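Local coordinates for protein arginase (Trypanosoma brucei brucei, PDB 4RHJ) that is of unknown function, adopting the arginase-deacetylase fold of a metal-dependent hydrolase family but having evolved without the binuclear manganese cluster of true arginases, at residues A[53-58]-A[288-293]; A[253-258]-A[292-297]. All coordinates share one frame; numbering follows the deposited sequence.

Contact 1 of 2, residues A[53-58]-A[288-293]; sequences AGMPRR and GYNPDL
Met-55 and Pro-56 lie against Tyr-289 and Asn-290 where two loops of the arginase-deacetylase fold meet: 53-58 follows strand 46-50 of its parallel sheet, and 288-293 follows strand 281-287. The methionine carries the contact. Its CB only grazes the peptide of Tyr-289, CG comes to 3.5 Å from Tyr-289 O, and SD passes that same oxygen at 3.2 Å while also touching CB of Asn-290. A bend at chi2 (-68°) turns the chain so that the methyl CE ends over the backbone of Gly-288, 4.0 Å from its C. An unbranched, flexible thioether suits this place, able to lie along the backbone from Asn-290 to Gly-288. Gly-288 itself, with phi 97°, adopts angles at which a side chain would jam against the preceding carbonyl.

Next along the chain, the Pro-56 ring crosses the Asn-290 side chain at about a right angle, its CG 3.2 Å from Asn-290 OD1 and its CD meeting both ends of the amide. Asn-290 OD1 meanwhile accepts a 3.0 Å hydrogen bond from Asp-292 N, the donor standing 41° out of the carbonyl plane. This Asx turn, the natural work of an asparagine, anchors the amide beside the proline. Asp-292 OD1 forms a salt bridge with Lys-298 NZ of the second subunit. Farther along, the extended Arg-58 runs antiparallel to the Pro-291 side chain, whose CB meets the guanidinium edge in plane, 3.7 Å from Arg-58 NH1.

Contact 2 of 2, residues A[253-258]-A[292-297]; sequences APAVDS and DLDVYR
Leu-293 reaches over the backbone of Ala-255 and Val-256, its CB near Ala-255 CA and its CD1 3.5 Å from Val-256 C and 3.6 Å from Asp-257 N. Its CG is anti to the carbonyl carbon (chi1 -47°), and the straight chi2 (178°) carries CD1 out along the other loop, where a branched aliphatic residue can cover peptide groups with a methyl. That loop is curled by an inverse gamma turn centred on Ala-255, closed by Val-256 N and Pro-254 O. The small Ala-255 lets the two backbones come close, its CA 4.1 Å from that of Asp-294, and its CB rests against the aspartate's CG at 3.6 Å.

Asp-294 crosses the Pro-254 ring obliquely, with OD1 3.4 Å from Pro-254 CG. The same OD1 takes a weak bond from its neighbour, Val-295 N, with an N-H...O angle of 128°, but its stronger hold is on Thr-304 OG1, a hydroxyl also bonded to Ala-255 N. One threonine thus ties both loops together. Val-295 sets CG2 anti to its carbonyl carbon and close to Pro-254, and Val-295 CB lies 4.0 Å from Pro-254 CG.

Across the subunit boundary, Arg-297 of the second subunit bonds Val-256 O and, weakly, Pro-254 O. Within the chain, the contact joins the loop between strand 239-244 and helix 266-274 to the one between strand 281-287 and helix 303-316, beside Thr-304 and Leu-303 of the latter helix.

How the contacts relate
Contacts 1 and 2 lie 10 Å apart, centre to centre, on the same side of the chain's centre. Both use the loop between strand 281-287 and helix 303-316, overlapping at Asp-292 and Leu-293. Earlier in the chain come their partners: 53-58 after strand 46-50, then 253-258 after strand 239-244. The shared loop thus ties together loops that follow three strands of one parallel sheet. A probable hydrogen bond from Asn-290 N to Ala-255 O connects the two contacts. Gly-288 and Val-256 lie near Asp-244, a manganese ligand in another structure of this protein, while the shared loop lies at the interfaces of the three-chain assembly, touching the second and third subunits.

Contact 1 of 2, residues A[53-58]-A[288-293]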
loop_
_atom_site.group_PDB
_atom_site.type_symbol
_atom_site.label_atom_id
_atom_site.label_comp_id
_atom_site.label_asym_id
_atom_site.label_seq_id
_atom_site.Cartn_x
_atom_site.Cartn_y
_atom_site.Cartn_z
ATOM N N ALA A 53 -12.851 10.283 22.322
ATOM C CA ALA A 53 -11.870 10.321 23.403
ATOM C C ALA A 53 -10.422 10.202 22.920
ATOM O O ALA A 53 -10.091 9.349 22.104
ATOM C CB ALA A 53 -12.165 9.236 24.400
ATOM N N GLY A 54 -9.554 11.064 23.430
ATOM C CA GLY A 54 -8.146 10.999 23.060
ATOM C C GLY A 54 -7.758 11.424 21.653
ATOM O O GLY A 54 -6.608 11.246 21.244
ATOM N N MET A 55 -8.714 11.987 20.917
ATOM C CA MET A 55 -8.503 12.532 19.576
ATOM C C MET A 55 -8.946 13.996 19.588
ATOM O O MET A 55 -9.714 14.377 20.460
ATOM C CB MET A 55 -9.296 11.726 18.535
ATOM C CG MET A 55 -8.936 10.227 18.497
ATOM S SD MET A 55 -7.255 9.982 17.876
ATOM C CE MET A 55 -6.700 8.487 18.671
ATOM N N PRO A 56 -8.471 14.817 18.630
ATOM C CA PRO A 56 -8.918 16.211 18.467
ATOM C C PRO A 56 -10.431 16.427 18.581
ATOM O O PRO A 56 -11.205 15.485 18.462
ATOM C CB PRO A 56 -8.431 16.549 17.062
ATOM C CG PRO A 56 -7.150 15.836 16.981
ATOM C CD PRO A 56 -7.377 14.519 17.692
ATOM N N ARG A 57 -10.837 17.672 18.803
ATOM C CA ARG A 57 -12.245 17.991 19.019
ATOM C C ARG A 57 -13.119 17.735 17.786
ATOM O O ARG A 57 -14.293 17.370 17.902
ATOM C CB ARG A 57 -12.396 19.444 19.454
ATOM C CG ARG A 57 -13.553 19.647 20.409
ATOM C CD ARG A 57 -13.872 21.116 20.657
ATOM N NE ARG A 57 -14.690 21.294 21.854
ATOM C CZ ARG A 57 -15.973 20.959 21.944
ATOM N NH1 ARG A 57 -16.601 20.419 20.909
ATOM N NH2 ARG A 57 -16.631 21.160 23.077
ATOM N N ARG A 58 -12.556 17.940 16.601
ATOM C CA ARG A 58 -13.300 17.651 15.388
ATOM C C ARG A 58 -13.192 16.169 15.062
ATOM O O ARG A 58 -12.090 15.629 14.894
ATOM C CB ARG A 58 -12.800 18.494 14.212
ATOM C CG ARG A 58 -13.428 18.115 12.870
ATOM C CD ARG A 58 -12.785 18.870 11.728
ATOM N NE ARG A 58 -13.150 18.313 10.430
ATOM C CZ ARG A 58 -12.474 17.350 9.808
ATOM N NH1 ARG A 58 -11.389 16.824 10.361
ATOM N NH2 ARG A 58 -12.883 16.912 8.623
ATOM N N GLY A 288 -8.345 4.954 16.862
ATOM C CA GLY A 288 -6.953 5.145 16.468
ATOM C C GLY A 288 -6.706 6.185 15.396
ATOM O O GLY A 288 -5.567 6.444 15.018
ATOM N N TYR A 289 -7.785 6.794 14.919
ATOM C CA TYR A 289 -7.742 7.696 13.795
ATOM C C TYR A 289 -7.765 9.151 14.249
ATOM O O TYR A 289 -8.599 9.573 15.036
ATOM C CB TYR A 289 -8.912 7.402 12.839
ATOM C CG TYR A 289 -9.224 8.526 11.884
ATOM C CD1 TYR A 289 -8.390 8.808 10.809
ATOM C CD2 TYR A 289 -10.344 9.333 12.073
ATOM C CE1 TYR A 289 -8.676 9.857 9.946
ATOM C CE2 TYR A 289 -10.639 10.390 11.200
ATOM C CZ TYR A 289 -9.799 10.641 10.135
ATOM O OH TYR A 289 -10.076 11.676 9.264
ATOM N N ASN A 290 -6.818 9.909 13.729
ATOM C CA ASN A 290 -6.674 11.307 14.082
ATOM C C ASN A 290 -6.396 12.093 12.810
ATOM O O ASN A 290 -5.341 11.943 12.201
ATOM C CB ASN A 290 -5.560 11.487 15.116
ATOM C CG ASN A 290 -5.335 12.944 15.502
ATOM O OD1 ASN A 290 -5.821 13.857 14.851
ATOM N ND2 ASN A 290 -4.553 13.157 16.550
ATOM N N PRO A 291 -7.358 12.940 12.416
ATOM C CA PRO A 291 -7.366 13.686 11.153
ATOM C C PRO A 291 -6.060 14.418 10.919
ATOM O O PRO A 291 -5.634 14.544 9.775
ATOM C CB PRO A 291 -8.523 14.670 11.334
ATOM C CG PRO A 291 -8.786 14.694 12.810
ATOM C CD PRO A 291 -8.490 13.323 13.268
ATOM N N ASP A 292 -5.416 14.836 12.001
ATOM C CA ASP A 292 -4.209 15.654 11.916
ATOM C C ASP A 292 -2.986 14.875 11.434
ATOM O O ASP A 292 -2.013 15.467 10.970
ATOM C CB ASP A 292 -3.929 16.316 13.276
ATOM C CG ASP A 292 -4.884 17.479 13.570
ATOM O OD1 ASP A 292 -5.573 17.926 12.632
ATOM O OD2 ASP A 292 -4.948 17.957 14.724
ATOM N N LEU A 293 -3.059 13.551 11.525
ATOM C CA LEU A 293 -1.919 12.668 11.260
ATOM C C LEU A 293 -2.043 11.952 9.918
ATOM O O LEU A 293 -1.195 11.152 9.554
ATOM C CB LEU A 293 -1.783 11.635 12.386
ATOM C CG LEU A 293 -1.852 12.093 13.849
ATOM C CD1 LEU A 293 -1.754 10.908 14.750
ATOM C CD2 LEU A 293 -0.750 13.113 14.208
#

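Contact 2 of 2, residues A[253-258]-A[292-297]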
loop_
_atom_site.group_PDB
_atom_site.type_symbol
_atom_site.label_atom_id
_atom_site.label_comp_id
_atom_site.label_asym_id
_atom_site.label_seq_id
_atom_site.Cartn_x
_atom_site.Cartn_y
_atom_site.Cartn_z
ATOM N N ALA A 253 -3.282 3.178 6.384
ATOM C CA ALA A 253 -3.831 3.947 7.502
ATOM C C ALA A 253 -2.779 4.800 8.243
ATOM O O ALA A 253 -2.483 4.561 9.408
ATOM C CB ALA A 253 -4.529 3.004 8.486
ATOM N N PRO A 254 -2.221 5.810 7.564
ATOM C CA PRO A 254 -1.179 6.647 8.167
ATOM C C PRO A 254 -1.606 7.411 9.424
ATOM O O PRO A 254 -0.738 7.817 10.195
ATOM C CB PRO A 254 -0.835 7.623 7.039
ATOM C CG PRO A 254 -1.951 7.550 6.103
ATOM C CD PRO A 254 -2.487 6.188 6.175
ATOM N N ALA A 255 -2.911 7.564 9.649
ATOM C CA ALA A 255 -3.419 8.513 10.643
ATOM C C ALA A 255 -3.463 7.987 12.069
ATOM O O ALA A 255 -4.506 8.047 12.719
ATOM C CB ALA A 255 -4.796 8.985 10.249
ATOM N N VAL A 256 -2.316 7.518 12.557
ATOM C CA VAL A 256 -2.193 6.987 13.912
ATOM C C VAL A 256 -0.941 7.524 14.627
ATOM O O VAL A 256 0.046 7.828 13.975
ATOM C CB VAL A 256 -2.152 5.437 13.895
ATOM C CG1 VAL A 256 -3.431 4.874 13.291
ATOM C CG2 VAL A 256 -0.939 4.930 13.118
ATOM N N ASP A 257 -0.995 7.606 15.962
ATOM C CA ASP A 257 0.074 8.149 16.824
ATOM C C ASP A 257 1.525 7.863 16.375
ATOM O O ASP A 257 2.151 8.703 15.699
ATOM C CB ASP A 257 -0.118 7.631 18.262
ATOM C CG ASP A 257 0.600 8.486 19.298
ATOM O OD1 ASP A 257 0.873 9.666 18.993
ATOM O OD2 ASP A 257 0.874 7.990 20.420
ATOM N N SER A 258 2.058 6.712 16.778
ATOM C CA SER A 258 3.364 6.240 16.317
ATOM C C SER A 258 3.119 5.068 15.384
ATOM O O SER A 258 3.066 3.937 15.826
ATOM C CB SER A 258 4.281 5.813 17.480
ATOM O OG SER A 258 4.585 6.857 18.389
ATOM N N ASP A 292 -5.416 14.836 12.001
ATOM C CA ASP A 292 -4.209 15.654 11.916
ATOM C C ASP A 292 -2.986 14.875 11.434
ATOM O O ASP A 292 -2.013 15.467 10.970
ATOM C CB ASP A 292 -3.929 16.316 13.276
ATOM C CG ASP A 292 -4.884 17.479 13.570
ATOM O OD1 ASP A 292 -5.573 17.926 12.632
ATOM O OD2 ASP A 292 -4.948 17.957 14.724
ATOM N N LEU A 293 -3.059 13.551 11.525
ATOM C CA LEU A 293 -1.919 12.668 11.260
ATOM C C LEU A 293 -2.043 11.952 9.918
ATOM O O LEU A 293 -1.195 11.152 9.554
ATOM C CB LEU A 293 -1.783 11.635 12.386
ATOM C CG LEU A 293 -1.852 12.093 13.849
ATOM C CD1 LEU A 293 -1.754 10.908 14.750
ATOM C CD2 LEU A 293 -0.750 13.113 14.208
ATOM N N ASP A 294 -3.101 12.268 9.178
ATOM C CA ASP A 294 -3.425 11.566 7.944
ATOM C C ASP A 294 -2.661 12.083 6.728
ATOM O O ASP A 294 -2.174 13.211 6.705
ATOM C CB ASP A 294 -4.933 11.653 7.678
ATOM C CG ASP A 294 -5.486 10.404 7.002
ATOM O OD1 ASP A 294 -4.702 9.548 6.549
ATOM O OD2 ASP A 294 -6.721 10.283 6.917
ATOM N N VAL A 295 -2.553 11.242 5.705
ATOM C CA VAL A 295 -2.022 11.690 4.422
ATOM C C VAL A 295 -3.250 12.042 3.602
ATOM O O VAL A 295 -4.254 11.318 3.626
ATOM C CB VAL A 295 -1.131 10.622 3.700
ATOM C CG1 VAL A 295 -0.946 10.962 2.224
ATOM C CG2 VAL A 295 0.236 10.478 4.372
ATOM N N TYR A 296 -3.194 13.167 2.910
ATOM C CA TYR A 296 -4.379 13.652 2.218
ATOM C C TYR A 296 -4.200 13.725 0.713
ATOM O O TYR A 296 -3.142 14.101 0.238
ATOM C CB TYR A 296 -4.777 15.030 2.749
ATOM C CG TYR A 296 -5.389 15.001 4.123
ATOM C CD1 TYR A 296 -6.758 15.009 4.286
ATOM C CD2 TYR A 296 -4.592 14.927 5.255
ATOM C CE1 TYR A 296 -7.322 14.965 5.525
ATOM C CE2 TYR A 296 -5.151 14.900 6.507
ATOM C CZ TYR A 296 -6.511 14.908 6.636
ATOM O OH TYR A 296 -7.072 14.858 7.885
ATOM N N ARG A 297 -5.258 13.385 -0.027
ATOM C CA ARG A 297 -5.298 13.593 -1.467
ATOM C C ARG A 297 -5.194 15.101 -1.746
ATOM O O ARG A 297 -5.089 15.903 -0.818
ATOM C CB ARG A 297 -6.587 13.021 -2.089
ATOM C CG ARG A 297 -7.031 11.641 -1.613
ATOM C CD ARG A 297 -7.966 10.943 -2.632
ATOM N NE ARG A 297 -9.159 11.721 -2.996
ATOM C CZ ARG A 297 -10.168 11.259 -3.730
ATOM N NH1 ARG A 297 -10.154 10.020 -4.198
ATOM N NH2 ARG A 297 -11.213 12.036 -3.996
#